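Uncharacterized conserved (Bdellovibrio bacteriovorus, PDB 7O21) probably acts as an L,D-carboxypeptidase of the YkuD family that trims peptidoglycan peptides and so helps give the predatory cell its curvature. Local coordinates at residues I133-I138 / D157-L162. Numbering follows the deposited sequence.
Sequences IWLHAI and DVIKKL
H136 ND1 donates to A137 O at 2.6 Å, a nearly straight bond (161°) that meets a lone pair in the carbonyl plane and lies in the plane of the imidazole. This bond helps fix the rotation of the ring. A137 and L135, flanking the histidine, turn their side chains the other way, toward helix 156-163, where I159 fits between them. Its two branches divide the work: CG2 rests on A137 CB at 3.7 Å, while CD1 reaches L135 CG, also at 3.7 Å, and lies 4.2 Å from H136 CA. The longer branch gets there because I159 CG1 stands anti to the backbone N (chi1 -162°). L135 and I159 run alongside each other in opposite directions, and one helical turn on, L162 CD1 approaches L135 CD2 more loosely at 4.3 Å. No hydrogen bond joins strand and helix; the seam is apolar and buried, with F114 also against I159 and V152 against L135. Strand 134-136 thus packs one face on the helix; the other, probably the catalytic side, carries H136, the predicted proton donor/acceptor, edge-to-face with Y109 and beside C151, the predicted nucleophile just before adjacent strand 152-153, as in a YkuD-type L,D-transpeptidase fold.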
# COMPACT_ATOMS: atom_id res chain seq x y z
N ILE A 133 -2.53 -13.11 -1.96
CA ILE A 133 -3.80 -13.73 -1.61
C ILE A 133 -4.91 -12.89 -2.22
O ILE A 133 -5.01 -11.69 -1.92
CB ILE A 133 -4.00 -13.83 -0.08
CG1 ILE A 133 -2.86 -14.62 0.56
CG2 ILE A 133 -5.34 -14.45 0.25
CD1 ILE A 133 -3.06 -14.85 2.04
N TRP A 134 -5.75 -13.53 -3.02
CA TRP A 134 -6.97 -12.95 -3.56
C TRP A 134 -8.14 -13.84 -3.17
O TRP A 134 -7.98 -15.03 -2.90
CB TRP A 134 -6.94 -12.93 -5.10
CG TRP A 134 -6.00 -11.96 -5.76
CD1 TRP A 134 -5.12 -11.12 -5.15
CD2 TRP A 134 -5.88 -11.73 -7.16
NE1 TRP A 134 -4.44 -10.38 -6.11
CE2 TRP A 134 -4.90 -10.74 -7.35
CE3 TRP A 134 -6.51 -12.28 -8.29
CZ2 TRP A 134 -4.54 -10.27 -8.62
CZ3 TRP A 134 -6.15 -11.82 -9.54
CH2 TRP A 134 -5.18 -10.82 -9.70
N LEU A 135 -9.33 -13.25 -3.20
CA LEU A 135 -10.59 -13.99 -3.19
C LEU A 135 -11.11 -13.97 -4.62
O LEU A 135 -11.30 -12.89 -5.20
CB LEU A 135 -11.59 -13.30 -2.26
CG LEU A 135 -13.06 -13.70 -2.42
CD1 LEU A 135 -13.36 -15.15 -1.96
CD2 LEU A 135 -13.92 -12.71 -1.66
N HIS A 136 -11.28 -15.14 -5.24
CA HIS A 136 -11.67 -15.13 -6.64
C HIS A 136 -12.49 -16.37 -6.97
O HIS A 136 -12.79 -17.19 -6.11
CB HIS A 136 -10.46 -14.97 -7.58
CG HIS A 136 -9.49 -16.11 -7.54
ND1 HIS A 136 -9.73 -17.32 -8.18
CD2 HIS A 136 -8.26 -16.22 -7.00
CE1 HIS A 136 -8.69 -18.11 -8.01
NE2 HIS A 136 -7.79 -17.47 -7.29
N ALA A 137 -12.89 -16.48 -8.23
CA ALA A 137 -13.67 -17.61 -8.69
C ALA A 137 -12.84 -18.44 -9.67
O ALA A 137 -11.60 -18.33 -9.70
CB ALA A 137 -15.01 -17.13 -9.26
N ILE A 138 -13.50 -19.28 -10.41
CA ILE A 138 -12.80 -20.23 -11.30
C ILE A 138 -13.86 -20.82 -12.23
O ILE A 138 -14.99 -20.74 -11.93
CB ILE A 138 -12.06 -21.28 -10.44
CG1 ILE A 138 -10.76 -21.75 -11.10
CG2 ILE A 138 -12.99 -22.40 -9.99
CD1 ILE A 138 -9.68 -22.12 -10.17
N ASP A 157 -21.13 -18.08 -9.27
CA ASP A 157 -22.40 -17.56 -8.72
C ASP A 157 -22.14 -16.95 -7.35
O ASP A 157 -22.69 -15.95 -7.06
CB ASP A 157 -23.50 -18.63 -8.74
CG ASP A 157 -23.31 -19.81 -7.81
OD1 ASP A 157 -22.21 -20.20 -7.59
OD2 ASP A 157 -24.31 -20.34 -7.36
N VAL A 158 -21.26 -17.57 -6.59
CA VAL A 158 -20.97 -17.09 -5.25
C VAL A 158 -20.22 -15.77 -5.29
O VAL A 158 -20.54 -14.84 -4.54
CB VAL A 158 -20.20 -18.16 -4.47
CG1 VAL A 158 -19.70 -17.60 -3.15
CG2 VAL A 158 -21.08 -19.38 -4.23
N ILE A 159 -19.21 -15.65 -6.16
CA ILE A 159 -18.41 -14.42 -6.13
C ILE A 159 -19.27 -13.23 -6.52
O ILE A 159 -19.07 -12.11 -6.01
CB ILE A 159 -17.11 -14.53 -6.97
CG1 ILE A 159 -16.12 -13.43 -6.56
CG2 ILE A 159 -17.42 -14.41 -8.47
CD1 ILE A 159 -15.41 -13.68 -5.24
N LYS A 160 -20.25 -13.44 -7.40
CA LYS A 160 -21.16 -12.36 -7.78
C LYS A 160 -22.07 -11.96 -6.62
O LYS A 160 -22.39 -10.78 -6.46
CB LYS A 160 -21.96 -12.76 -9.01
CG LYS A 160 -21.11 -12.97 -10.24
CD LYS A 160 -21.89 -13.54 -11.42
CE LYS A 160 -20.95 -13.86 -12.56
NZ LYS A 160 -21.62 -14.63 -13.66
N LYS A 161 -22.52 -12.92 -5.81
CA LYS A 161 -23.28 -12.57 -4.61
C LYS A 161 -22.41 -11.81 -3.62
O LYS A 161 -22.86 -10.82 -3.02
CB LYS A 161 -23.83 -13.83 -3.96
CG LYS A 161 -24.86 -14.61 -4.79
CD LYS A 161 -25.22 -15.93 -4.11
CE LYS A 161 -26.24 -16.72 -4.91
NZ LYS A 161 -26.44 -18.09 -4.35
N LEU A 162 -21.17 -12.26 -3.41
CA LEU A 162 -20.32 -11.62 -2.41
C LEU A 162 -20.00 -10.18 -2.79
O LEU A 162 -19.78 -9.34 -1.91
CB LEU A 162 -19.04 -12.41 -2.23
CG LEU A 162 -19.21 -13.80 -1.62
CD1 LEU A 162 -17.87 -14.52 -1.59
CD2 LEU A 162 -19.80 -13.70 -0.22